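Local coordinates for BIS(5'-nucleosyl)-tetraphosphatase (Diadenosine tetraphosphatase), putative (Plasmodium falciparum, PDB 5CFJ), which probably hydrolyses diadenosine tetraphosphate asymmetrically, as a member of the Nudix hydrolase family, at residues 120-123 with 124-128; 62-65 with 66-69. All coordinates share one frame; numbering follows the deposited sequence. Where two conformers were deposited one is given.

Interaction 1. Residues 120-123 with 124-128; sequences KWIG and SHESD
G123 and E126 hold each other by two bonds across a single tight turn. The amide of G123 points to the carboxylate of E126, and G123 N lies 2.9 Å from E126 OE2. The bond is nearly straight, at 165°. OE2 is met on its anti side, a little out of the carboxylate plane. In the other direction E126 N donates to G123 O at 2.9 Å. The torsions of E126 bring the carboxylate back: CG stands beside the backbone N (chi1 -52°), and the chain then runs extended toward G123 N. On the way OE2 passes 3.3 Å from I122 CA and 3.7 Å from I122 CB. The S127 amide reaches S124 O, and in one of two modelled conformers S127 OG bonds the same oxygen at 2.8 Å. Further out, S124 OG, also modelled twice, is bonded in one conformer to E144 of helix 134-147, and S127 packs on A137 and L140 of that helix. I122 is hydrogen-bonded to F32 of strand 30-37 through the backbone. The E126 side chain thus turns back to accept the amide of G123, just before the 3-10 segment 124-126, while its own amide bonds G123 O. The two bonds tie the turn to G123.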
loop_
_atom_site.group_PDB
_atom_site.type_symbol
_atom_site.label_atom_id
_atom_site.label_comp_id
_atom_site.label_asym_id
_atom_site.label_seq_id
_atom_site.Cartn_x
_atom_site.Cartn_y
_atom_site.Cartn_z
ATOM N N LYS A 120 -1.666 0.223 -10.430
ATOM C CA LYS A 120 -2.150 -1.090 -10.824
ATOM C C LYS A 120 -2.685 -1.802 -9.602
ATOM O O LYS A 120 -2.061 -1.754 -8.545
ATOM C CB LYS A 120 -1.035 -1.939 -11.447
ATOM C CG LYS A 120 -0.606 -1.526 -12.838
ATOM C CD LYS A 120 -1.753 -1.617 -13.825
ATOM C CE LYS A 120 -1.323 -1.090 -15.177
ATOM N NZ LYS A 120 -0.573 0.181 -15.010
ATOM N N TRP A 121 -3.817 -2.471 -9.757
ATOM C CA TRP A 121 -4.325 -3.362 -8.734
ATOM C C TRP A 121 -3.687 -4.714 -9.010
ATOM O O TRP A 121 -4.013 -5.352 -10.012
ATOM C CB TRP A 121 -5.833 -3.446 -8.798
ATOM C CG TRP A 121 -6.537 -2.236 -8.285
ATOM C CD1 TRP A 121 -7.008 -1.174 -9.012
ATOM C CD2 TRP A 121 -6.891 -1.981 -6.925
ATOM N NE1 TRP A 121 -7.621 -0.268 -8.181
ATOM C CE2 TRP A 121 -7.571 -0.740 -6.897
ATOM C CE3 TRP A 121 -6.708 -2.686 -5.728
ATOM C CZ2 TRP A 121 -8.070 -0.190 -5.715
ATOM C CZ3 TRP A 121 -7.200 -2.136 -4.557
ATOM C CH2 TRP A 121 -7.878 -0.900 -4.560
ATOM N N ILE A 122 -2.761 -5.144 -8.161
ATOM C CA ILE A 122 -2.009 -6.373 -8.419
ATOM C C ILE A 122 -2.301 -7.473 -7.401
ATOM O O ILE A 122 -2.571 -7.223 -6.225
ATOM C CB ILE A 122 -0.480 -6.104 -8.459
ATOM C CG1 ILE A 122 0.052 -5.661 -7.092
ATOM C CG2 ILE A 122 -0.150 -5.086 -9.557
ATOM C CD1 ILE A 122 1.567 -5.638 -7.016
ATOM N N GLY A 123 -2.263 -8.709 -7.874
ATOM C CA GLY A 123 -2.359 -9.839 -6.981
ATOM C C GLY A 123 -1.000 -10.150 -6.387
ATOM O O GLY A 123 0.046 -9.747 -6.925
ATOM N N SER A 124 -1.005 -10.877 -5.279
ATOM C CA SER A 124 0.236 -11.276 -4.635
ATOM C C SER A 124 1.163 -12.027 -5.600
ATOM O O SER A 124 2.381 -11.884 -5.531
ATOM C CB SER A 124 -0.065 -12.137 -3.410
ATOM O OG SER A 124 -0.788 -13.301 -3.769
ATOM N N HIS A 125 0.587 -12.806 -6.512
ATOM C CA HIS A 125 1.388 -13.584 -7.460
ATOM C C HIS A 125 2.135 -12.733 -8.477
ATOM O O HIS A 125 3.001 -13.237 -9.189
ATOM C CB HIS A 125 0.511 -14.595 -8.204
ATOM C CG HIS A 125 0.057 -15.742 -7.356
ATOM N ND1 HIS A 125 -0.048 -17.028 -7.841
ATOM C CD2 HIS A 125 -0.323 -15.798 -6.057
ATOM C CE1 HIS A 125 -0.468 -17.827 -6.876
ATOM N NE2 HIS A 125 -0.644 -17.105 -5.783
ATOM N N GLU A 126 1.799 -11.452 -8.553
ATOM C CA GLU A 126 2.433 -10.547 -9.496
ATOM C C GLU A 126 3.639 -9.836 -8.899
ATOM O O GLU A 126 4.250 -8.992 -9.556
ATOM C CB GLU A 126 1.420 -9.511 -9.984
ATOM C CG GLU A 126 0.138 -10.116 -10.504
ATOM C CD GLU A 126 -0.699 -9.115 -11.267
ATOM O OE1 GLU A 126 -0.308 -8.740 -12.393
ATOM O OE2 GLU A 126 -1.746 -8.698 -10.738
ATOM N N SER A 127 3.979 -10.174 -7.659
ATOM C CA SER A 127 5.021 -9.443 -6.948
ATOM C C SER A 127 6.351 -9.424 -7.714
ATOM O O SER A 127 6.980 -8.374 -7.855
ATOM C CB SER A 127 5.224 -10.026 -5.548
ATOM O OG SER A 127 4.076 -9.813 -4.740
ATOM N N ASP A 128 6.771 -10.573 -8.232
ATOM C CA ASP A 128 8.033 -10.638 -8.972
ATOM C C ASP A 128 7.990 -9.820 -10.269
ATOM O O ASP A 128 8.955 -9.145 -10.627
ATOM C CB ASP A 128 8.396 -12.086 -9.276
ATOM C CG ASP A 128 8.718 -12.867 -8.025
ATOM O OD1 ASP A 128 9.382 -12.295 -7.133
ATOM O OD2 ASP A 128 8.295 -14.035 -7.925
#

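Interaction 2. Residues 62-65 with 66-69; sequences VRET and LEET
T65 O accepts two bonds from T69, and they reach it from opposite faces of its carbonyl plane. T69 OG1 donates at 2.7 Å and T69 N at 2.9 Å to T65 O. The hydroxyl reaches back because OG1 sits between the backbone N and the carbonyl carbon (chi1 71°). T69 OG1 is also bonded to I71 N, so this buried hydroxyl spans the turn. On another face of the helix, the R63 side chain runs alongside that of E67. R63 NH1 forms salt bridges with E67 OE2 at 2.9 Å and with E64 OE2 at 2.8 Å. Both carboxylates are met from above their planes. The remaining guanidinium nitrogens are held by E55, through NE, and L50 O, through NH2. Two waters each bridge E64 and E67. E64 OE1 lies only 3.2 Å from E68 OE2, with the carboxylate planes 75° apart. E68 is anchored through OE1, which accepts from K48 N. Residues 63-68 read RETLEE and match the core of the Nudix box. R63 may help hold E64 and E67 in place. The clustered glutamates are consistent with the divalent-metal site that this signature helix forms in relatives.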
loop_
_atom_site.group_PDB
_atom_site.type_symbol
_atom_site.label_atom_id
_atom_site.label_comp_id
_atom_site.label_asym_id
_atom_site.label_seq_id
_atom_site.Cartn_x
_atom_site.Cartn_y
_atom_site.Cartn_z
ATOM N N VAL A 62 -3.719 7.290 6.405
ATOM C CA VAL A 62 -4.958 7.745 5.788
ATOM C C VAL A 62 -4.739 9.016 4.971
ATOM O O VAL A 62 -5.183 9.119 3.823
ATOM C CB VAL A 62 -6.044 7.976 6.856
ATOM C CG1 VAL A 62 -7.232 8.734 6.270
ATOM C CG2 VAL A 62 -6.484 6.636 7.449
ATOM N N ARG A 63 -4.025 9.980 5.546
ATOM C CA ARG A 63 -3.763 11.215 4.819
ATOM C C ARG A 63 -2.936 10.985 3.559
ATOM O O ARG A 63 -3.263 11.509 2.501
ATOM C CB ARG A 63 -3.055 12.228 5.704
ATOM C CG ARG A 63 -2.758 13.539 4.964
ATOM C CD ARG A 63 -1.970 14.547 5.809
ATOM N NE ARG A 63 -0.866 13.898 6.513
ATOM C CZ ARG A 63 0.266 13.506 5.936
ATOM N NH1 ARG A 63 0.463 13.700 4.634
ATOM N NH2 ARG A 63 1.191 12.894 6.660
ATOM N N GLU A 64 -1.863 10.209 3.670
ATOM C CA GLU A 64 -1.022 9.950 2.507
ATOM C C GLU A 64 -1.792 9.206 1.421
ATOM O O GLU A 64 -1.629 9.482 0.236
ATOM C CB GLU A 64 0.228 9.169 2.914
ATOM C CG GLU A 64 1.191 9.994 3.748
ATOM C CD GLU A 64 1.967 10.991 2.918
ATOM O OE1 GLU A 64 2.123 10.744 1.707
ATOM O OE2 GLU A 64 2.433 12.005 3.477
ATOM N N THR A 65 -2.658 8.285 1.829
ATOM C CA THR A 65 -3.477 7.571 0.860
ATOM C C THR A 65 -4.411 8.540 0.137
ATOM O O THR A 65 -4.535 8.498 -1.091
ATOM C CB THR A 65 -4.254 6.451 1.552
ATOM O OG1 THR A 65 -3.299 5.504 2.044
ATOM C CG2 THR A 65 -5.209 5.748 0.591
ATOM N N LEU A 66 -5.027 9.448 0.890
ATOM C CA LEU A 66 -5.884 10.456 0.282
ATOM C C LEU A 66 -5.100 11.352 -0.690
ATOM O O LEU A 66 -5.552 11.626 -1.799
ATOM C CB LEU A 66 -6.550 11.291 1.371
ATOM C CG LEU A 66 -7.418 12.462 0.920
ATOM C CD1 LEU A 66 -8.543 12.005 0.002
ATOM C CD2 LEU A 66 -7.978 13.160 2.142
ATOM N N GLU A 67 -3.924 11.808 -0.275
ATOM C CA GLU A 67 -3.094 12.656 -1.120
ATOM C C GLU A 67 -2.679 11.951 -2.402
ATOM O O GLU A 67 -2.647 12.559 -3.471
ATOM C CB GLU A 67 -1.842 13.105 -0.371
ATOM C CG GLU A 67 -2.130 14.087 0.743
ATOM C CD GLU A 67 -0.885 14.641 1.399
ATOM O OE1 GLU A 67 0.181 14.654 0.750
ATOM O OE2 GLU A 67 -0.982 15.079 2.567
ATOM N N GLU A 68 -2.355 10.667 -2.297
ATOM C CA GLU A 68 -1.739 9.955 -3.411
ATOM C C GLU A 68 -2.735 9.260 -4.332
ATOM O O GLU A 68 -2.374 8.876 -5.446
ATOM C CB GLU A 68 -0.713 8.951 -2.880
ATOM C CG GLU A 68 0.468 9.655 -2.256
ATOM C CD GLU A 68 1.473 8.732 -1.610
ATOM O OE1 GLU A 68 1.284 7.496 -1.583
ATOM O OE2 GLU A 68 2.493 9.258 -1.126
ATOM N N THR A 69 -3.980 9.097 -3.890
ATOM C CA THR A 69 -4.972 8.374 -4.686
ATOM C C THR A 69 -6.326 9.072 -4.784
ATOM O O THR A 69 -7.186 8.646 -5.548
ATOM C CB THR A 69 -5.255 6.967 -4.113
ATOM O OG1 THR A 69 -5.978 7.086 -2.882
ATOM C CG2 THR A 69 -3.993 6.161 -3.896
HETATM O O HOH W 1 1.664 12.667 -0.587
HETATM O O HOH W 2 2.557 14.655 2.173
#

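In the fold
Both interactions are local, and they lie on opposite sides of the chain's centre, about 21 Å apart between their centres. Interaction 2 lies within helix 57-69. Interaction 1 joins the end of strand 116-122 to the loop before helix 134-147. Each mixes buried and exposed residues. Strand 30-37 connects them: W121 and I122 touch it from the neighbouring strand, while E68 and T69 of the Nudix helix pack on it. Their chemistry differs. In interaction 1 one carboxylate accepts a single backbone amide and a backbone bond returns, and its serines face helix 134-147. In interaction 2 two carboxylates meet one arginine and share waters, with a third glutamate close by, as suits the probable catalytic helix.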